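Local coordinates for protein synthesis inhibitor I (Hordeum vulgare, PDB 4FBC) that belongs to the ribosome-inactivating protein family and binds adenosine monophosphate in a pocket of its fold, at residues G34-L39 / R179-S184; A140-A145 / R164-T169; V174-R179 / A209-W214; Q215-A220 / E241-R246. The protein carries 3 engineered substitutions. All coordinates share one frame; numbering follows the deposited sequence.

Interaction 1 (G34-L39 / R179-S184); sequences GIRNKL and RFQTVS. With AMP (adenosine monophosphate), chain E.
Arg-36 reaches from helix 25-39 to Ser-184 and Gln-181, at the turn where helix 157-179 gives way to helix 181-190 in this ribosome-inactivating fold. Phe-180 sits in that turn, at the N-cap position of the second helix. The CB of Arg-36 points toward the turn. CG and CD carry the chain on, straight through to NE (chi3 -180°). NE donates to the backbone oxygen of Thr-178. NH1 of Arg-36 lies 4.0 Å from CG of Gln-181, whose side chain crosses at about a right angle. The same NH1 gives a proton to a water at 2.8 Å, and that water donates to OE1 of Gln-181. NH2 of Arg-36 donates to OG of Ser-184 at 3.0 Å. The bond is bent (N-H...O 137°), and OG is tilted from the guanidinium plane. NH2 also bonds the oxygen of Ala-177. The guanidinium thus ties the end of one helix to the first turn of the next. Arg-179 turns its CB away from Arg-36, and its guanidinium meets AMP. NH1 of Arg-179 donates to N3 of AMP at 3.2 Å (N-H...N angle 152°), with N3 in the guanidinium plane. The ribose O2' lies over one face of that group, 3.4 Å above its plane.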
loop_
_atom_site.group_PDB
_atom_site.type_symbol
_atom_site.label_atom_id
_atom_site.label_comp_id
_atom_site.label_asym_id
_atom_site.label_seq_id
_atom_site.Cartn_x
_atom_site.Cartn_y
_atom_site.Cartn_z
ATOM N N GLY A 34 8.957 -3.626 -7.589
ATOM C CA GLY A 34 9.161 -2.495 -8.482
ATOM C C GLY A 34 8.457 -1.263 -7.941
ATOM O O GLY A 34 8.978 -0.150 -8.068
ATOM N N ILE A 35 7.281 -1.461 -7.348
ATOM C CA ILE A 35 6.579 -0.369 -6.652
ATOM C C ILE A 35 7.441 0.183 -5.514
ATOM O O ILE A 35 7.637 1.400 -5.408
ATOM C CB ILE A 35 5.194 -0.796 -6.116
ATOM C CG1 ILE A 35 4.283 -1.194 -7.283
ATOM C CG2 ILE A 35 4.550 0.348 -5.318
ATOM C CD1 ILE A 35 2.950 -1.787 -6.889
ATOM N N ARG A 36 7.961 -0.698 -4.660
ATOM C CA ARG A 36 8.807 -0.248 -3.563
ATOM C C ARG A 36 10.000 0.530 -4.090
ATOM O O ARG A 36 10.359 1.572 -3.550
ATOM C CB ARG A 36 9.315 -1.438 -2.754
ATOM C CG ARG A 36 8.231 -2.227 -2.064
ATOM C CD ARG A 36 8.835 -3.519 -1.507
ATOM N NE ARG A 36 7.822 -4.313 -0.836
ATOM C CZ ARG A 36 7.948 -5.613 -0.604
ATOM N NH1 ARG A 36 9.052 -6.253 -1.003
ATOM N NH2 ARG A 36 6.967 -6.267 0.000
ATOM N N ASN A 37 10.606 0.018 -5.158
ATOM C CA ASN A 37 11.811 0.613 -5.717
ATOM C C ASN A 37 11.547 2.016 -6.264
ATOM O O ASN A 37 12.326 2.938 -6.020
ATOM C CB ASN A 37 12.403 -0.290 -6.804
ATOM C CG ASN A 37 13.639 0.310 -7.453
ATOM O OD1 ASN A 37 13.599 0.731 -8.608
ATOM N ND2 ASN A 37 14.743 0.360 -6.708
ATOM N N LYS A 38 10.442 2.182 -6.983
ATOM C CA LYS A 38 10.102 3.485 -7.543
ATOM C C LYS A 38 9.619 4.506 -6.506
ATOM O O LYS A 38 9.686 5.717 -6.750
ATOM C CB LYS A 38 9.099 3.338 -8.691
ATOM C CG LYS A 38 9.705 2.629 -9.908
ATOM C CD LYS A 38 8.804 2.727 -11.122
ATOM C CE LYS A 38 9.569 2.365 -12.391
ATOM N NZ LYS A 38 8.688 2.440 -13.596
ATOM N N LEU A 39 9.160 4.028 -5.355
ATOM C CA LEU A 39 8.684 4.913 -4.278
ATOM C C LEU A 39 9.810 5.436 -3.377
ATOM O O LEU A 39 9.640 6.430 -2.657
ATOM C CB LEU A 39 7.645 4.180 -3.406
ATOM C CG LEU A 39 6.249 3.929 -3.963
ATOM C CD1 LEU A 39 5.423 3.052 -3.008
ATOM C CD2 LEU A 39 5.556 5.267 -4.210
ATOM N N ARG A 179 3.828 -2.409 1.409
ATOM C CA ARG A 179 4.375 -2.022 2.705
ATOM C C ARG A 179 5.129 -3.126 3.441
ATOM O O ARG A 179 6.092 -2.845 4.152
ATOM C CB ARG A 179 3.258 -1.519 3.611
ATOM C CG ARG A 179 2.731 -0.145 3.222
ATOM C CD ARG A 179 1.414 0.110 3.925
ATOM N NE ARG A 179 0.902 1.458 3.662
ATOM C CZ ARG A 179 -0.389 1.774 3.655
ATOM N NH1 ARG A 179 -1.298 0.839 3.892
ATOM N NH2 ARG A 179 -0.772 3.027 3.424
ATOM N N PHE A 180 4.684 -4.370 3.287
ATOM C CA PHE A 180 5.187 -5.473 4.110
ATOM C C PHE A 180 5.619 -6.683 3.307
ATOM O O PHE A 180 4.842 -7.205 2.508
ATOM C CB PHE A 180 4.112 -5.931 5.103
ATOM C CG PHE A 180 3.699 -4.870 6.062
ATOM C CD1 PHE A 180 4.521 -4.531 7.128
ATOM C CD2 PHE A 180 2.501 -4.194 5.885
ATOM C CE1 PHE A 180 4.145 -3.528 8.011
ATOM C CE2 PHE A 180 2.124 -3.197 6.760
ATOM C CZ PHE A 180 2.947 -2.871 7.823
ATOM N N GLN A 181 6.850 -7.130 3.541
ATOM C CA GLN A 181 7.361 -8.353 2.904
ATOM C C GLN A 181 6.602 -9.580 3.382
ATOM O O GLN A 181 6.515 -10.590 2.676
ATOM C CB GLN A 181 8.856 -8.533 3.197
ATOM C CG GLN A 181 9.729 -7.355 2.757
ATOM C CD GLN A 181 11.187 -7.740 2.643
ATOM O OE1 GLN A 181 11.558 -8.535 1.776
ATOM N NE2 GLN A 181 12.025 -7.194 3.522
ATOM N N THR A 182 6.071 -9.506 4.596
ATOM C CA THR A 182 5.267 -10.608 5.126
ATOM C C THR A 182 4.000 -10.766 4.289
ATOM O O THR A 182 3.668 -11.872 3.839
ATOM C CB THR A 182 4.884 -10.355 6.580
ATOM O OG1 THR A 182 4.465 -8.992 6.706
ATOM C CG2 THR A 182 6.067 -10.616 7.516
ATOM N N VAL A 183 3.294 -9.658 4.069
ATOM C CA VAL A 183 2.064 -9.689 3.282
ATOM C C VAL A 183 2.305 -10.040 1.805
ATOM O O VAL A 183 1.558 -10.830 1.228
ATOM C CB VAL A 183 1.284 -8.376 3.412
ATOM C CG1 VAL A 183 0.045 -8.390 2.519
ATOM C CG2 VAL A 183 0.901 -8.135 4.885
ATOM N N SER A 184 3.346 -9.474 1.196
ATOM C CA SER A 184 3.609 -9.746 -0.219
ATOM C C SER A 184 4.010 -11.208 -0.407
ATOM O O SER A 184 3.593 -11.855 -1.374
ATOM C CB SER A 184 4.665 -8.791 -0.803
ATOM O OG SER A 184 5.972 -9.038 -0.294
HETATM P P AMP E . -4.792 7.177 9.804
HETATM O O1P AMP E . -6.292 6.972 9.724
HETATM O O2P AMP E . -4.174 7.426 11.164
HETATM O O3P AMP E . -4.380 8.283 8.854
HETATM O "O5'" AMP E . -4.050 5.956 9.094
HETATM C "C5'" AMP E . -3.516 4.877 9.850
HETATM C "C4'" AMP E . -2.996 3.784 8.948
HETATM O "O4'" AMP E . -4.108 3.163 8.250
HETATM C "C3'" AMP E . -2.058 4.235 7.834
HETATM O "O3'" AMP E . -0.716 4.400 8.268
HETATM C "C2'" AMP E . -2.233 3.151 6.779
HETATM O "O2'" AMP E . -1.463 1.997 7.116
HETATM C "C1'" AMP E . -3.721 2.809 6.938
HETATM N N9 AMP E . -4.582 3.544 5.980
HETATM C C8 AMP E . -5.490 4.497 6.296
HETATM N N7 AMP E . -6.131 4.971 5.194
HETATM C C5 AMP E . -5.636 4.301 4.130
HETATM C C6 AMP E . -5.874 4.293 2.661
HETATM N N6 AMP E . -6.791 5.125 2.097
HETATM N N1 AMP E . -5.144 3.426 1.906
HETATM C C2 AMP E . -4.225 2.601 2.456
HETATM N N3 AMP E . -3.965 2.549 3.777
HETATM C C4 AMP E . -4.627 3.356 4.653
HETATM O O HOH W 1 9.584 -8.960 -0.430
#

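Interaction 2 (A140-A145 / R164-T169); sequences ADAVTA and REAVTT
Ala-142 and Ala-166 mark the place where two helices cross. The axes of the short segments 140-145 and 164-169 approach to 8.6 Å, with a signed crossing angle of -126°. The CA atoms of Ala-142 and Ala-166 are just 4.2 Å apart, so the backbones nearly touch. Both CB atoms point toward the partner helix. CB of Ala-142 rests on the carbonyl oxygen of Ala-166 at 3.6 Å and meets its CB at 3.8 Å. This is close helix-helix packing through small residues, between helices 136-147 and 157-179 of the ribosome-inactivating fold. One turn further along each helix a second small residue extends the contact. CB of Ala-145 lies 4.3 Å from CB of Ala-166. CB of Thr-169 lies 4.0 Å from CB of Ala-142. Thr-169 holds OG1 beside its own backbone N (chi1 -61°), and its methyl CG2 also comes near the Ala-142 CB. Within its own helix, OG1 of Thr-169 donates to the oxygen of Glu-165 at 2.8 Å, tilted 35° from the carbonyl plane. The backbone N of Thr-169 reaches that oxygen from the opposite face. Leu-170 covers Ala-142, and Leu-146 lies against Ala-166.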
loop_
_atom_site.group_PDB
_atom_site.type_symbol
_atom_site.label_atom_id
_atom_site.label_comp_id
_atom_site.label_asym_id
_atom_site.label_seq_id
_atom_site.Cartn_x
_atom_site.Cartn_y
_atom_site.Cartn_z
ATOM N N ALA A 140 -9.116 -11.154 -8.923
ATOM C CA ALA A 140 -9.830 -11.013 -10.184
ATOM C C ALA A 140 -11.270 -10.540 -9.970
ATOM O O ALA A 140 -11.759 -9.708 -10.719
ATOM C CB ALA A 140 -9.812 -12.332 -10.967
ATOM N N ASP A 141 -11.952 -11.078 -8.964
ATOM C CA ASP A 141 -13.341 -10.669 -8.712
ATOM C C ASP A 141 -13.423 -9.222 -8.214
ATOM O O ASP A 141 -14.352 -8.491 -8.555
ATOM C CB ASP A 141 -14.037 -11.618 -7.727
ATOM C CG ASP A 141 -14.309 -12.996 -8.326
ATOM O OD1 ASP A 141 -14.177 -13.150 -9.556
ATOM O OD2 ASP A 141 -14.666 -13.918 -7.561
ATOM N N ALA A 142 -12.446 -8.808 -7.410
ATOM C CA ALA A 142 -12.390 -7.422 -6.949
ATOM C C ALA A 142 -12.131 -6.469 -8.115
ATOM O O ALA A 142 -12.745 -5.394 -8.197
ATOM C CB ALA A 142 -11.331 -7.249 -5.868
ATOM N N VAL A 143 -11.232 -6.858 -9.019
ATOM C CA VAL A 143 -10.957 -6.039 -10.201
ATOM C C VAL A 143 -12.219 -5.928 -11.061
ATOM O O VAL A 143 -12.575 -4.846 -11.525
ATOM C CB VAL A 143 -9.751 -6.571 -11.014
ATOM C CG1 VAL A 143 -9.676 -5.925 -12.390
ATOM C CG2 VAL A 143 -8.469 -6.319 -10.265
ATOM N N THR A 144 -12.909 -7.049 -11.241
ATOM C CA THR A 144 -14.158 -7.072 -12.002
ATOM C C THR A 144 -15.231 -6.157 -11.403
ATOM O O THR A 144 -15.894 -5.415 -12.127
ATOM C CB THR A 144 -14.719 -8.503 -12.105
ATOM O OG1 THR A 144 -13.780 -9.328 -12.808
ATOM C CG2 THR A 144 -16.047 -8.509 -12.850
ATOM N N ALA A 145 -15.395 -6.219 -10.085
ATOM C CA ALA A 145 -16.458 -5.474 -9.405
ATOM C C ALA A 145 -16.260 -3.964 -9.506
ATOM O O ALA A 145 -17.217 -3.218 -9.757
ATOM C CB ALA A 145 -16.561 -5.897 -7.956
ATOM N N ARG A 164 -17.151 -2.583 -1.043
ATOM C CA ARG A 164 -16.300 -2.531 0.156
ATOM C C ARG A 164 -15.304 -3.693 0.201
ATOM O O ARG A 164 -14.105 -3.500 0.433
ATOM C CB ARG A 164 -17.139 -2.556 1.440
ATOM C CG ARG A 164 -17.742 -1.214 1.862
ATOM C CD ARG A 164 -18.506 -1.380 3.171
ATOM N NE ARG A 164 -18.828 -0.109 3.818
ATOM C CZ ARG A 164 -19.984 0.530 3.668
ATOM N NH1 ARG A 164 -20.925 0.011 2.891
ATOM N NH2 ARG A 164 -20.201 1.685 4.294
ATOM N N GLU A 165 -15.812 -4.901 -0.015
ATOM C CA GLU A 165 -14.977 -6.091 0.043
ATOM C C GLU A 165 -13.927 -6.062 -1.063
ATOM O O GLU A 165 -12.785 -6.475 -0.857
ATOM C CB GLU A 165 -15.853 -7.345 -0.048
ATOM C CG GLU A 165 -16.873 -7.432 1.083
ATOM C CD GLU A 165 -17.867 -8.577 0.924
ATOM O OE1 GLU A 165 -17.900 -9.205 -0.159
ATOM O OE2 GLU A 165 -18.619 -8.842 1.889
ATOM N N ALA A 166 -14.315 -5.553 -2.230
ATOM C CA ALA A 166 -13.385 -5.424 -3.352
ATOM C C ALA A 166 -12.237 -4.459 -3.035
ATOM O O ALA A 166 -11.071 -4.776 -3.264
ATOM C CB ALA A 166 -14.108 -4.986 -4.600
ATOM N N VAL A 167 -12.565 -3.271 -2.530
ATOM C CA VAL A 167 -11.527 -2.344 -2.080
ATOM C C VAL A 167 -10.606 -2.947 -1.014
ATOM O O VAL A 167 -9.382 -2.783 -1.078
ATOM C CB VAL A 167 -12.143 -1.020 -1.571
ATOM C CG1 VAL A 167 -11.073 -0.154 -0.884
ATOM C CG2 VAL A 167 -12.768 -0.282 -2.727
ATOM N N THR A 168 -11.187 -3.655 -0.045
ATOM C CA THR A 168 -10.421 -4.261 1.041
ATOM C C THR A 168 -9.427 -5.271 0.470
ATOM O O THR A 168 -8.248 -5.315 0.866
ATOM C CB THR A 168 -11.340 -4.975 2.052
ATOM O OG1 THR A 168 -12.310 -4.048 2.555
ATOM C CG2 THR A 168 -10.539 -5.531 3.210
ATOM N N THR A 169 -9.917 -6.063 -0.480
ATOM C CA THR A 169 -9.107 -7.085 -1.147
ATOM C C THR A 169 -7.901 -6.443 -1.829
ATOM O O THR A 169 -6.764 -6.908 -1.674
ATOM C CB THR A 169 -9.937 -7.851 -2.196
ATOM O OG1 THR A 169 -11.036 -8.509 -1.546
ATOM C CG2 THR A 169 -9.062 -8.898 -2.901
#

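Interaction 3 (V174-R179 / A209-W214); sequences VNEATR and AQVNGW. With AMP (adenosine monophosphate), chain E.
Trp-214 holds CG anti to its backbone N (chi1 -178°), which turns the face of its indole to Arg-179, whose chain, extended from CG to NE, crosses it. CD of Arg-179 stands 3.7 Å from the centroid of the Trp-214 six-membered ring, a CH-pi contact. NE of Arg-179 comes to 3.3 Å from CZ3 of Trp-214. CZ of Arg-179 makes an off-centre cation-pi contact, 4.3 Å from that Trp-214 centroid, with the planes 43° apart. Ile-257 O takes the indole NE1 proton, and Asn-86 O is bonded to Arg-179 NH2. Both side chains belong to the AMP pocket of this ribosome-inactivating protein. Glu-176 bends at chi2 (-57°), which brings its carboxylate to Val-211; CD is 3.6 Å from the CG1 methyl. NH1 of Arg-179 donates to OE1 of Glu-176 at 3.1 Å as part of a salt bridge, in the guanidinium plane but from above the carboxylate plane. Tyr-119 OH bonds OE2. Two waters lie between the Glu-176 carboxylate, the Val-211 oxygen and O2' of AMP.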
loop_
_atom_site.group_PDB
_atom_site.type_symbol
_atom_site.label_atom_id
_atom_site.label_comp_id
_atom_site.label_asym_id
_atom_site.label_seq_id
_atom_site.Cartn_x
_atom_site.Cartn_y
_atom_site.Cartn_z
ATOM N N VAL A 174 -2.358 -5.182 -2.838
ATOM C CA VAL A 174 -1.496 -4.184 -3.460
ATOM C C VAL A 174 -0.805 -3.308 -2.408
ATOM O O VAL A 174 0.408 -3.371 -2.245
ATOM C CB VAL A 174 -2.265 -3.306 -4.477
ATOM C CG1 VAL A 174 -1.351 -2.244 -5.075
ATOM C CG2 VAL A 174 -2.860 -4.165 -5.583
ATOM N N ASN A 175 -1.569 -2.489 -1.692
ATOM C CA ASN A 175 -0.952 -1.533 -0.768
ATOM C C ASN A 175 -0.225 -2.154 0.419
ATOM O O ASN A 175 0.929 -1.798 0.686
ATOM C CB ASN A 175 -1.982 -0.508 -0.278
ATOM C CG ASN A 175 -2.756 0.099 -1.408
ATOM O OD1 ASN A 175 -3.452 -0.605 -2.134
ATOM N ND2 ASN A 175 -2.643 1.415 -1.575
ATOM N N GLU A 176 -0.877 -3.079 1.130
ATOM C CA GLU A 176 -0.229 -3.690 2.286
ATOM C C GLU A 176 0.906 -4.601 1.831
ATOM O O GLU A 176 1.932 -4.716 2.508
ATOM C CB GLU A 176 -1.218 -4.466 3.172
ATOM C CG GLU A 176 -2.479 -3.685 3.595
ATOM C CD GLU A 176 -2.195 -2.376 4.338
ATOM O OE1 GLU A 176 -1.044 -2.136 4.768
ATOM O OE2 GLU A 176 -3.152 -1.577 4.501
ATOM N N ALA A 177 0.714 -5.233 0.677
ATOM C CA ALA A 177 1.770 -6.050 0.068
ATOM C C ALA A 177 3.016 -5.205 -0.197
ATOM O O ALA A 177 4.141 -5.640 0.054
ATOM C CB ALA A 177 1.267 -6.663 -1.218
ATOM N N THR A 178 2.822 -3.998 -0.713
ATOM C CA THR A 178 3.947 -3.083 -0.935
ATOM C C THR A 178 4.629 -2.729 0.393
ATOM O O THR A 178 5.862 -2.761 0.511
ATOM C CB THR A 178 3.470 -1.812 -1.674
ATOM O OG1 THR A 178 2.991 -2.167 -2.982
ATOM C CG2 THR A 178 4.591 -0.805 -1.810
ATOM N N ARG A 179 3.828 -2.409 1.409
ATOM C CA ARG A 179 4.375 -2.022 2.705
ATOM C C ARG A 179 5.129 -3.126 3.441
ATOM O O ARG A 179 6.092 -2.845 4.152
ATOM C CB ARG A 179 3.258 -1.519 3.611
ATOM C CG ARG A 179 2.731 -0.145 3.222
ATOM C CD ARG A 179 1.414 0.110 3.925
ATOM N NE ARG A 179 0.902 1.458 3.662
ATOM C CZ ARG A 179 -0.389 1.774 3.655
ATOM N NH1 ARG A 179 -1.298 0.839 3.892
ATOM N NH2 ARG A 179 -0.772 3.027 3.424
ATOM N N ALA A 209 -1.531 -7.236 12.957
ATOM C CA ALA A 209 -0.876 -6.257 13.834
ATOM C C ALA A 209 0.091 -5.372 13.052
ATOM O O ALA A 209 0.135 -4.147 13.251
ATOM C CB ALA A 209 -0.160 -6.955 14.979
ATOM N N GLN A 210 0.863 -5.993 12.159
ATOM C CA GLN A 210 1.768 -5.256 11.274
ATOM C C GLN A 210 1.013 -4.248 10.419
ATOM O O GLN A 210 1.355 -3.054 10.406
ATOM C CB GLN A 210 2.544 -6.232 10.374
ATOM C CG GLN A 210 3.556 -7.108 11.121
ATOM C CD GLN A 210 3.889 -8.378 10.366
ATOM O OE1 GLN A 210 3.642 -8.478 9.163
ATOM N NE2 GLN A 210 4.432 -9.361 11.069
ATOM N N VAL A 211 -0.015 -4.721 9.716
ATOM C CA VAL A 211 -0.836 -3.848 8.876
ATOM C C VAL A 211 -1.413 -2.671 9.678
ATOM O O VAL A 211 -1.407 -1.527 9.211
ATOM C CB VAL A 211 -1.961 -4.631 8.161
ATOM C CG1 VAL A 211 -2.985 -3.676 7.560
ATOM C CG2 VAL A 211 -1.366 -5.524 7.061
ATOM N N ASN A 212 -1.867 -2.950 10.897
ATOM C CA ASN A 212 -2.448 -1.906 11.748
ATOM C C ASN A 212 -1.419 -1.041 12.499
ATOM O O ASN A 212 -1.795 -0.137 13.255
ATOM C CB ASN A 212 -3.458 -2.525 12.729
ATOM C CG ASN A 212 -4.745 -2.972 12.047
ATOM O OD1 ASN A 212 -5.125 -2.454 10.991
ATOM N ND2 ASN A 212 -5.431 -3.936 12.659
ATOM N N GLY A 213 -0.128 -1.302 12.281
ATOM C CA GLY A 213 0.936 -0.572 12.957
ATOM C C GLY A 213 2.146 -0.222 12.090
ATOM O O GLY A 213 3.284 -0.219 12.565
ATOM N N TRP A 214 1.904 0.092 10.826
ATOM C CA TRP A 214 2.985 0.396 9.886
ATOM C C TRP A 214 3.873 1.544 10.376
ATOM O O TRP A 214 5.095 1.457 10.331
ATOM C CB TRP A 214 2.386 0.726 8.521
ATOM C CG TRP A 214 3.366 1.016 7.412
ATOM C CD1 TRP A 214 4.522 0.347 7.121
ATOM C CD2 TRP A 214 3.240 2.050 6.432
ATOM N NE1 TRP A 214 5.129 0.916 6.018
ATOM C CE2 TRP A 214 4.359 1.957 5.575
ATOM C CE3 TRP A 214 2.287 3.049 6.197
ATOM C CZ2 TRP A 214 4.550 2.831 4.503
ATOM C CZ3 TRP A 214 2.470 3.905 5.132
ATOM C CH2 TRP A 214 3.593 3.797 4.295
HETATM P P AMP E . -4.792 7.177 9.804
HETATM O O1P AMP E . -6.292 6.972 9.724
HETATM O O2P AMP E . -4.174 7.426 11.164
HETATM O O3P AMP E . -4.380 8.283 8.854
HETATM O "O5'" AMP E . -4.050 5.956 9.094
HETATM C "C5'" AMP E . -3.516 4.877 9.850
HETATM C "C4'" AMP E . -2.996 3.784 8.948
HETATM O "O4'" AMP E . -4.108 3.163 8.250
HETATM C "C3'" AMP E . -2.058 4.235 7.834
HETATM O "O3'" AMP E . -0.716 4.400 8.268
HETATM C "C2'" AMP E . -2.233 3.151 6.779
HETATM O "O2'" AMP E . -1.463 1.997 7.116
HETATM C "C1'" AMP E . -3.721 2.809 6.938
HETATM N N9 AMP E . -4.582 3.544 5.980
HETATM C C8 AMP E . -5.490 4.497 6.296
HETATM N N7 AMP E . -6.131 4.971 5.194
HETATM C C5 AMP E . -5.636 4.301 4.130
HETATM C C6 AMP E . -5.874 4.293 2.661
HETATM N N6 AMP E . -6.791 5.125 2.097
HETATM N N1 AMP E . -5.144 3.426 1.906
HETATM C C2 AMP E . -4.225 2.601 2.456
HETATM N N3 AMP E . -3.965 2.549 3.777
HETATM C C4 AMP E . -4.627 3.356 4.653
HETATM O O HOH W 2 -0.383 -0.643 6.862
HETATM O O HOH W 3 -3.054 -0.129 7.098
#

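Interaction 4 (Q215-A220 / E241-R246); sequences QDLSAA and EKMGVR
Leu-217 meets two side chains of segment 241-246, Met-243 and Val-245, and each at a different angle. Met-243 runs obliquely to it. Val-245 crosses it at about a right angle. Leu-217 sits on helix 214-225 with CG anti to its backbone N (chi1 -177°), which sends the isobutyl group toward the loop. Met-243 is at the end of a 3-10 turn, and its chain is fully extended beyond CG. The sulfur is thereby laid against the leucine: SD is 3.9 Å from CB and 4.1 Å from both CD1 and CD2 of Leu-217. The methyl CE of Met-243 goes on past it and stays 4.2 Å from the same CB of Leu-217. Val-245 offers one branch. Its CG1 lies 3.9 Å from CD1 of Leu-217, so that CD1 has the sulfur and the valine methyl as neighbours. Gly-244, at positive phi (75°), and Val-245 both face Ile-240 and form a G1 beta bulge. Met-243, just before the bulge, and Val-245, within it, both point toward the helix. Helix 248-254 adds to the same packing, since Ala-251 and Thr-254 touch both Leu-217 and Val-245. All the side-chain atoms that meet here are carbon or thioether sulfur. The contact therefore rests on apolar packing and shape, without the directional bonds of a polar pairing.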
loop_
_atom_site.group_PDB
_atom_site.type_symbol
_atom_site.label_atom_id
_atom_site.label_comp_id
_atom_site.label_asym_id
_atom_site.label_seq_id
_atom_site.Cartn_x
_atom_site.Cartn_y
_atom_site.Cartn_z
ATOM N N GLN A 215 3.253 2.616 10.862
ATOM C CA GLN A 215 4.019 3.742 11.386
ATOM C C GLN A 215 4.851 3.329 12.609
ATOM O O GLN A 215 6.031 3.686 12.718
ATOM C CB GLN A 215 3.084 4.919 11.713
ATOM C CG GLN A 215 3.801 6.160 12.248
ATOM C CD GLN A 215 2.898 7.381 12.262
ATOM O OE1 GLN A 215 1.675 7.259 12.337
ATOM N NE2 GLN A 215 3.493 8.562 12.181
ATOM N N ASP A 216 4.236 2.575 13.524
ATOM C CA ASP A 216 4.927 2.094 14.721
ATOM C C ASP A 216 6.145 1.233 14.375
ATOM O O ASP A 216 7.204 1.380 14.971
ATOM C CB ASP A 216 3.977 1.265 15.600
ATOM C CG ASP A 216 2.963 2.109 16.340
ATOM O OD1 ASP A 216 3.182 3.333 16.487
ATOM O OD2 ASP A 216 1.946 1.532 16.788
ATOM N N LEU A 217 5.989 0.330 13.414
ATOM C CA LEU A 217 7.089 -0.566 13.056
ATOM C C LEU A 217 8.172 0.221 12.319
ATOM O O LEU A 217 9.357 0.013 12.552
ATOM C CB LEU A 217 6.593 -1.744 12.203
ATOM C CG LEU A 217 7.650 -2.798 11.836
ATOM C CD1 LEU A 217 8.311 -3.411 13.072
ATOM C CD2 LEU A 217 7.034 -3.896 10.966
ATOM N N SER A 218 7.757 1.126 11.435
ATOM C CA SER A 218 8.703 1.967 10.706
ATOM C C SER A 218 9.523 2.800 11.685
ATOM O O SER A 218 10.753 2.835 11.613
ATOM C CB SER A 218 7.970 2.886 9.721
ATOM O OG SER A 218 7.321 2.134 8.710
ATOM N N ALA A 219 8.838 3.462 12.616
ATOM C CA ALA A 219 9.532 4.267 13.616
ATOM C C ALA A 219 10.468 3.431 14.494
ATOM O O ALA A 219 11.580 3.852 14.786
ATOM C CB ALA A 219 8.532 5.034 14.469
ATOM N N ALA A 220 10.026 2.248 14.921
ATOM C CA ALA A 220 10.876 1.374 15.725
ATOM C C ALA A 220 12.205 1.012 15.055
ATOM O O ALA A 220 13.249 0.951 15.710
ATOM C CB ALA A 220 10.114 0.108 16.131
ATOM N N GLU A 241 5.790 -7.409 20.195
ATOM C CA GLU A 241 5.447 -8.821 20.311
ATOM C C GLU A 241 4.226 -9.204 19.487
ATOM O O GLU A 241 4.147 -10.305 18.929
ATOM C CB GLU A 241 5.215 -9.174 21.782
ATOM C CG GLU A 241 5.641 -10.578 22.121
ATOM C CD GLU A 241 7.091 -10.827 21.760
ATOM O OE1 GLU A 241 7.957 -10.008 22.154
ATOM O OE2 GLU A 241 7.360 -11.837 21.071
ATOM N N LYS A 242 3.269 -8.289 19.416
ATOM C CA LYS A 242 2.017 -8.534 18.721
ATOM C C LYS A 242 2.232 -8.728 17.215
ATOM O O LYS A 242 1.438 -9.394 16.543
ATOM C CB LYS A 242 1.069 -7.361 18.978
ATOM C CG LYS A 242 -0.399 -7.702 18.872
ATOM C CD LYS A 242 -1.255 -6.456 19.093
ATOM C CE LYS A 242 -2.651 -6.634 18.513
ATOM N NZ LYS A 242 -3.519 -5.440 18.762
ATOM N N MET A 243 3.299 -8.127 16.692
ATOM C CA MET A 243 3.660 -8.275 15.282
ATOM C C MET A 243 4.588 -9.456 15.026
ATOM O O MET A 243 4.912 -9.763 13.866
ATOM C CB MET A 243 4.362 -7.012 14.792
ATOM C CG MET A 243 3.485 -5.791 14.798
ATOM S SD MET A 243 4.437 -4.419 14.136
ATOM C CE MET A 243 3.248 -3.085 14.271
ATOM N N GLY A 244 5.038 -10.102 16.099
ATOM C CA GLY A 244 5.998 -11.192 15.989
ATOM C C GLY A 244 7.400 -10.680 15.689
ATOM O O GLY A 244 8.273 -11.435 15.257
ATOM N N VAL A 245 7.614 -9.389 15.929
ATOM C CA VAL A 245 8.864 -8.730 15.572
ATOM C C VAL A 245 9.623 -8.327 16.818
ATOM O O VAL A 245 9.291 -7.331 17.464
ATOM C CB VAL A 245 8.589 -7.478 14.708
ATOM C CG1 VAL A 245 9.898 -6.742 14.384
ATOM C CG2 VAL A 245 7.870 -7.866 13.438
ATOM N N ARG A 246 10.642 -9.108 17.159
ATOM C CA ARG A 246 11.392 -8.875 18.386
ATOM C C ARG A 246 12.741 -8.204 18.164
ATOM O O ARG A 246 13.300 -7.625 19.090
ATOM C CB ARG A 246 11.614 -10.193 19.118
ATOM C CG ARG A 246 10.347 -10.785 19.668
ATOM C CD ARG A 246 10.689 -11.930 20.581
ATOM N NE ARG A 246 9.499 -12.644 21.014
ATOM C CZ ARG A 246 9.519 -13.859 21.550
ATOM N NH1 ARG A 246 10.675 -14.496 21.709
ATOM N NH2 ARG A 246 8.384 -14.438 21.921
#

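Overall arrangement
Interactions 2, 3 and 4 are buried contacts, while interaction 1 is partly buried. Helix 157-179 serves both interaction 2 (164-169) and interaction 3 (174-179). Its last residue, Arg-179, also enters interaction 1, and interactions 1 and 3 both touch AMP. Near the ligand the chemistry is charged, aromatic and water-mediated. Away from it, interactions 2 and 4 are apolar, one through alanines on crossing helices, the other through larger side chains between a helix and a loop. A probable hydrogen bond from Thr-182 OG1 to Gln-210 OE1 links interactions 1 and 3. Gln-210 NE2 probably bonds Met-243 O, joining interaction 3 to 4. Interaction 2 stands apart, its centre about 29 Å from that of interaction 4.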